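Local coordinates for hypothetical protein (Clostridium sporogenes ATCC 15579, PDB 4QRK) that is of unknown function but is a putative cell adhesion protein built as a right-handed beta-helix, at residues P59-E64 against G70-S75; T25-N30 against I95-K100. One frame throughout, in Å; residues are numbered along the deposited sequence. Where two conformers were deposited one is given.

Overall arrangement
Both contacts belong to the N-terminal part of the chain, and their centres are about 10 Å apart. Interaction 1 pairs the two strands of a beta hairpin at one end of a sheet; interaction 2 crosses the interior, from that sheet to the one facing it. They are coupled through strand 69-75, which lies beside strand 24-32. A probable hydrogen bond of 2.8 Å runs between Leu72 O and Asn28 N, and Ile74 CB packs 3.5 Å from Leu29 CD2, so the apolar face of the hairpin continues into the side chains of interaction 2. Strand 91-98 follows strand 69-75 in the chain. Interaction 1 lies farther from the chain centre, about 16 Å against 10 Å between centres.

Interaction 1. Residues P59-E64 against G70-S75; sequences PEIKYE and GELEIS
Tyr63 and Leu72 face each other as a non-hydrogen-bonded pair in the antiparallel hairpin formed by 59-64 and 70-75, whose N-to-C directions differ by 173°. On either side of them, Lys62 with Glu73 and Glu64 with Glu71 are hydrogen-bonded pairs, as is Glu60 with Ser75. Each such pair makes two backbone bonds; the one from Glu73 N to Lys62 O is 2.8 Å long and nearly straight (175° at the hydrogen).

The Tyr63 side chain tracks along its partner strand. Its CB is 4.2 Å from Leu72 CD1. With CG anti to the backbone N (chi1 180°), the ring is carried toward Gly70. The nearest neighbour of CD1 is Glu71 O at 3.5 Å, oblique to the ring; CD1 also meets Leu72 CB at 3.8 Å, at the ring edge and near its plane, and the two side chains cross at about a right angle. Farther out, CE1 lies 3.7 Å from Gly70 CA, and OH comes to 3.5 Å from that same CA before ending in a hydrogen bond to Pro19 O. On the same face, Ile61 reaches Leu72 CD1 with its CG2 and lies alongside Ile74, CD1 to CD1 at 4.0 Å.

The other face is polar. Lys62 NZ forms a salt bridge to Glu64 OE2 (3.3 Å) within its own strand, while a water bonded to Glu60 O reaches weakly to Glu73 OE1 and Ser75 OG. Ser75 OG has a stronger partner in Asn30 ND2 of the next strand. Because successive side chains alternate between the two faces, the hairpin is amphipathic: the backbone bonds set the pairing, one face packs hydrocarbon inward, and the other carries charge.

Interaction 2. Residues T25-N30 against I95-K100; sequences TKLNLN and INLNEK
Leu27 faces Leu97, and Leu29 faces Ile95, across a gap too wide for backbone pairing: the CA atoms are 9.8 Å apart for Leu27 and Leu97 and 10.9 Å apart for Leu29 and Ile95. The two strands run in nearly opposite directions, no hydrogen bond joins them, and the CB atoms of all four residues point toward the opposing segment.

Leu29 and Ile95 meet tip to tip. Ile95 CD1 touches both methyls of Leu29, at 4.1 Å from CD1 and again from CD2, so the end of the isoleucine sits against the fork of the leucine. Leu27 and Leu97 instead cross obliquely: Leu27 CD2 is 4.0 Å from Leu97 CD1 and almost as near its CD2.

This is the interior of the beta-helix, where the ends of apolar side chains from two facing sheets meet. Strand 24-32 lies between strands 69-75 and 103-110 in one sheet, and strand 91-98 lies beside 35-42 in the other. Ile38 of that neighbouring strand touches both Leu29 and Leu97, adding to the buried apolar layer.

An Asx turn follows at Asn98, whose OD1 accepts from Lys100 N at 2.9 Å, with the donor standing 46° out of the amide carbonyl plane. That OD1 also takes Ile101 N, while Asn98 ND2 donates to Lys44 O.

Interaction 1. Residues P59-E64 against G70-S75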
loop_
_atom_site.group_PDB
_atom_site.type_symbol
_atom_site.label_atom_id
_atom_site.label_comp_id
_atom_site.label_asym_id
_atom_site.label_seq_id
_atom_site.Cartn_x
_atom_site.Cartn_y
_atom_site.Cartn_z
ATOM N N PRO A 59 2.361 3.345 -18.255
ATOM C CA PRO A 59 1.995 4.150 -17.089
ATOM C C PRO A 59 2.119 5.644 -17.380
ATOM O O PRO A 59 2.994 6.087 -18.160
ATOM C CB PRO A 59 3.027 3.745 -16.015
ATOM C CG PRO A 59 3.866 2.716 -16.587
ATOM C CD PRO A 59 3.639 2.639 -18.075
ATOM N N GLU A 60 1.221 6.406 -16.773
ATOM C CA GLU A 60 1.209 7.884 -16.878
ATOM C C GLU A 60 1.645 8.488 -15.516
ATOM O O GLU A 60 1.029 8.224 -14.460
ATOM C CB GLU A 60 -0.219 8.383 -17.250
ATOM C CG GLU A 60 -0.888 7.743 -18.528
ATOM C CD GLU A 60 -2.451 7.662 -18.482
ATOM O OE1 GLU A 60 -3.014 6.908 -17.656
ATOM O OE2 GLU A 60 -3.132 8.320 -19.293
ATOM N N ILE A 61 2.691 9.282 -15.513
ATOM C CA ILE A 61 3.157 9.894 -14.283
ATOM C C ILE A 61 2.905 11.394 -14.297
ATOM O O ILE A 61 3.132 12.053 -15.286
ATOM C CB ILE A 61 4.644 9.708 -14.057
ATOM C CG1 ILE A 61 4.982 8.223 -13.937
ATOM C CG2 ILE A 61 5.086 10.449 -12.786
ATOM C CD1 ILE A 61 6.053 7.912 -12.869
ATOM N N LYS A 62 2.429 11.908 -13.177
ATOM C CA LYS A 62 2.240 13.326 -12.991
ATOM C C LYS A 62 2.881 13.702 -11.679
ATOM O O LYS A 62 2.634 13.051 -10.672
ATOM C CB LYS A 62 0.749 13.653 -12.962
ATOM C CG LYS A 62 0.463 15.122 -12.656
ATOM C CD LYS A 62 -1.016 15.448 -12.772
ATOM C CE LYS A 62 -1.363 16.702 -12.005
ATOM N NZ LYS A 62 -2.818 17.027 -12.103
ATOM N N TYR A 63 3.723 14.736 -11.670
ATOM C CA TYR A 63 4.291 15.193 -10.401
ATOM C C TYR A 63 4.259 16.710 -10.301
ATOM O O TYR A 63 4.778 17.374 -11.180
ATOM C CB TYR A 63 5.731 14.720 -10.259
ATOM C CG TYR A 63 6.387 15.163 -8.970
ATOM C CD1 TYR A 63 5.952 14.661 -7.770
ATOM C CD2 TYR A 63 7.450 16.045 -8.964
ATOM C CE1 TYR A 63 6.500 15.018 -6.607
ATOM C CE2 TYR A 63 8.030 16.446 -7.750
ATOM C CZ TYR A 63 7.546 15.912 -6.580
ATOM O OH TYR A 63 8.048 16.233 -5.337
ATOM N N GLU A 64 3.649 17.243 -9.241
ATOM C CA GLU A 64 3.736 18.681 -8.990
ATOM C C GLU A 64 3.962 18.913 -7.529
ATOM O O GLU A 64 3.554 18.129 -6.692
ATOM C CB GLU A 64 2.500 19.441 -9.479
ATOM C CG GLU A 64 1.193 18.900 -8.991
ATOM C CD GLU A 64 -0.018 19.563 -9.649
ATOM O OE1 GLU A 64 -0.002 20.791 -9.809
ATOM O OE2 GLU A 64 -0.995 18.862 -9.986
ATOM N N GLY A 70 4.799 17.252 -2.406
ATOM C CA GLY A 70 4.997 16.619 -3.690
ATOM C C GLY A 70 3.886 15.634 -4.052
ATOM O O GLY A 70 3.850 14.502 -3.554
ATOM N N GLU A 71 2.990 16.068 -4.935
ATOM C CA GLU A 71 1.884 15.243 -5.392
ATOM C C GLU A 71 2.297 14.417 -6.592
ATOM O O GLU A 71 2.476 14.940 -7.676
ATOM C CB GLU A 71 0.651 16.107 -5.643
ATOM C CG GLU A 71 0.193 16.721 -4.322
ATOM C CD GLU A 71 -1.178 17.349 -4.347
ATOM O OE1 GLU A 71 -1.807 17.410 -5.430
ATOM O OE2 GLU A 71 -1.615 17.803 -3.262
ATOM N N LEU A 72 2.490 13.118 -6.338
ATOM C CA LEU A 72 2.986 12.172 -7.329
ATOM C C LEU A 72 1.889 11.182 -7.642
ATOM O O LEU A 72 1.459 10.412 -6.777
ATOM C CB LEU A 72 4.228 11.447 -6.820
ATOM C CG LEU A 72 4.917 10.363 -7.681
ATOM C CD1 LEU A 72 5.143 10.748 -9.119
ATOM C CD2 LEU A 72 6.216 10.038 -7.046
ATOM N N GLU A 73 1.476 11.177 -8.896
ATOM C CA GLU A 73 0.438 10.284 -9.312
ATOM C C GLU A 73 0.934 9.358 -10.409
ATOM O O GLU A 73 1.523 9.785 -11.392
ATOM C CB GLU A 73 -0.759 11.076 -9.811
ATOM C CG GLU A 73 -1.892 10.184 -10.243
ATOM C CD GLU A 73 -3.121 10.979 -10.589
ATOM O OE1 GLU A 73 -3.116 11.682 -11.634
ATOM O OE2 GLU A 73 -4.073 10.914 -9.788
ATOM N N ILE A 74 0.649 8.082 -10.262
ATOM C CA ILE A 74 1.034 7.119 -11.283
ATOM C C ILE A 74 -0.207 6.323 -11.614
ATOM O O ILE A 74 -0.822 5.718 -10.726
ATOM C CB ILE A 74 2.126 6.190 -10.798
ATOM C CG1 ILE A 74 3.189 6.977 -10.025
ATOM C CG2 ILE A 74 2.696 5.401 -12.003
ATOM C CD1 ILE A 74 4.412 6.181 -9.662
ATOM N N SER A 75 -0.578 6.318 -12.889
ATOM C CA SER A 75 -1.799 5.658 -13.329
ATOM C C SER A 75 -1.608 4.768 -14.543
ATOM O O SER A 75 -0.921 5.156 -15.484
ATOM C CB SER A 75 -2.860 6.718 -13.610
ATOM O OG SER A 75 -3.114 7.431 -12.422
HETATM O O HOH W 1 -1.051 9.857 -13.537
#

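Interaction 2. Residues T25-N30 against I95-K100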
loop_
_atom_site.group_PDB
_atom_site.type_symbol
_atom_site.label_atom_id
_atom_site.label_comp_id
_atom_site.label_asym_id
_atom_site.label_seq_id
_atom_site.Cartn_x
_atom_site.Cartn_y
_atom_site.Cartn_z
ATOM N N THR A 25 5.680 13.769 0.649
ATOM C CA THR A 25 5.246 13.033 -0.554
ATOM C C THR A 25 3.796 12.575 -0.375
ATOM O O THR A 25 3.445 11.966 0.639
ATOM C CB THR A 25 6.074 11.760 -0.791
ATOM O OG1 THR A 25 7.428 12.101 -1.063
ATOM C CG2 THR A 25 5.544 10.980 -1.979
ATOM N N LYS A 26 2.964 12.864 -1.371
ATOM C CA LYS A 26 1.614 12.298 -1.449
ATOM C C LYS A 26 1.543 11.457 -2.726
ATOM O O LYS A 26 1.474 11.987 -3.821
ATOM C CB LYS A 26 0.556 13.395 -1.465
ATOM C CG LYS A 26 0.436 14.173 -0.166
ATOM C CD LYS A 26 -0.859 15.014 -0.133
ATOM C CE LYS A 26 -1.111 15.636 1.245
ATOM N NZ LYS A 26 -2.498 16.181 1.373
ATOM N N LEU A 27 1.635 10.150 -2.555
ATOM C CA LEU A 27 1.715 9.209 -3.663
ATOM C C LEU A 27 0.323 8.666 -3.927
ATOM O O LEU A 27 -0.384 8.207 -3.011
ATOM C CB LEU A 27 2.693 8.081 -3.340
ATOM C CG LEU A 27 2.871 6.949 -4.356
ATOM C CD1 LEU A 27 3.430 7.490 -5.610
ATOM C CD2 LEU A 27 3.778 5.826 -3.818
ATOM N N ASN A 28 -0.098 8.769 -5.182
ATOM C CA ASN A 28 -1.416 8.312 -5.558
ATOM C C ASN A 28 -1.266 7.367 -6.726
ATOM O O ASN A 28 -0.759 7.747 -7.779
ATOM C CB ASN A 28 -2.337 9.508 -5.847
ATOM C CG ASN A 28 -3.746 9.071 -6.280
ATOM O OD1 ASN A 28 -4.297 8.125 -5.745
ATOM N ND2 ASN A 28 -4.316 9.764 -7.254
ATOM N N LEU A 29 -1.641 6.104 -6.513
ATOM C CA LEU A 29 -1.425 5.047 -7.511
ATOM C C LEU A 29 -2.766 4.459 -8.004
ATOM O O LEU A 29 -3.637 4.087 -7.214
ATOM C CB LEU A 29 -0.546 3.932 -6.938
ATOM C CG LEU A 29 0.862 4.304 -6.474
ATOM C CD1 LEU A 29 1.617 3.158 -5.815
ATOM C CD2 LEU A 29 1.731 4.808 -7.606
ATOM N N ASN A 30 -2.945 4.421 -9.316
ATOM C CA ASN A 30 -4.138 3.813 -9.924
ATOM C C ASN A 30 -3.712 2.720 -10.833
ATOM O O ASN A 30 -3.097 2.991 -11.848
ATOM C CB ASN A 30 -4.926 4.833 -10.723
ATOM C CG ASN A 30 -5.309 5.991 -9.890
ATOM O OD1 ASN A 30 -6.087 5.843 -8.963
ATOM N ND2 ASN A 30 -4.749 7.155 -10.183
ATOM N N ILE A 95 8.469 -0.199 -7.309
ATOM C CA ILE A 95 8.695 1.170 -6.875
ATOM C C ILE A 95 9.572 1.245 -5.624
ATOM O O ILE A 95 9.311 0.524 -4.652
ATOM C CB ILE A 95 7.329 1.849 -6.603
ATOM C CG1 ILE A 95 6.563 1.978 -7.943
ATOM C CG2 ILE A 95 7.510 3.215 -5.929
ATOM C CD1 ILE A 95 5.156 2.471 -7.775
ATOM N N ASN A 96 10.616 2.078 -5.663
ATOM C CA ASN A 96 11.435 2.340 -4.476
ATOM C C ASN A 96 11.144 3.760 -4.000
ATOM O O ASN A 96 11.170 4.715 -4.808
ATOM C CB ASN A 96 12.974 2.240 -4.695
ATOM C CG ASN A 96 13.465 0.911 -5.238
ATOM O OD1 ASN A 96 14.422 0.900 -6.040
ATOM N ND2 ASN A 96 12.887 -0.196 -4.810
ATOM N N LEU A 97 10.907 3.916 -2.700
ATOM C CA LEU A 97 10.532 5.202 -2.126
ATOM C C LEU A 97 11.570 5.732 -1.125
ATOM O O LEU A 97 12.266 4.968 -0.449
ATOM C CB LEU A 97 9.192 5.078 -1.367
ATOM C CG LEU A 97 7.937 4.834 -2.220
ATOM C CD1 LEU A 97 6.713 4.782 -1.305
ATOM C CD2 LEU A 97 7.805 5.906 -3.270
ATOM N N ASN A 98 11.616 7.055 -1.013
ATOM C CA ASN A 98 12.515 7.721 -0.097
ATOM C C ASN A 98 12.118 7.346 1.328
ATOM O O ASN A 98 10.918 7.241 1.622
ATOM C CB ASN A 98 12.396 9.224 -0.272
ATOM C CG ASN A 98 13.408 9.974 0.563
ATOM O OD1 ASN A 98 13.147 10.351 1.720
ATOM N ND2 ASN A 98 14.597 10.148 -0.003
ATOM N N GLU A 99 13.112 7.133 2.190
ATOM C CA GLU A 99 12.881 6.675 3.567
ATOM C C GLU A 99 12.749 7.779 4.630
ATOM O O GLU A 99 12.348 7.488 5.782
ATOM C CB GLU A 99 13.991 5.702 3.980
ATOM C CG GLU A 99 13.932 4.445 3.172
ATOM C CD GLU A 99 14.968 3.416 3.559
ATOM O OE1 GLU A 99 15.724 3.607 4.540
ATOM O OE2 GLU A 99 15.024 2.401 2.837
ATOM N N LYS A 100 13.085 9.017 4.269
ATOM C CA LYS A 100 13.100 10.128 5.246
ATOM C C LYS A 100 11.895 11.056 5.134
ATOM O O LYS A 100 11.370 11.570 6.143
ATOM C CB LYS A 100 14.399 10.967 5.106
ATOM C CG LYS A 100 15.666 10.216 5.495
ATOM C CD LYS A 100 16.869 11.158 5.653
ATOM C CE LYS A 100 18.116 10.446 6.197
ATOM N NZ LYS A 100 17.913 9.890 7.566
#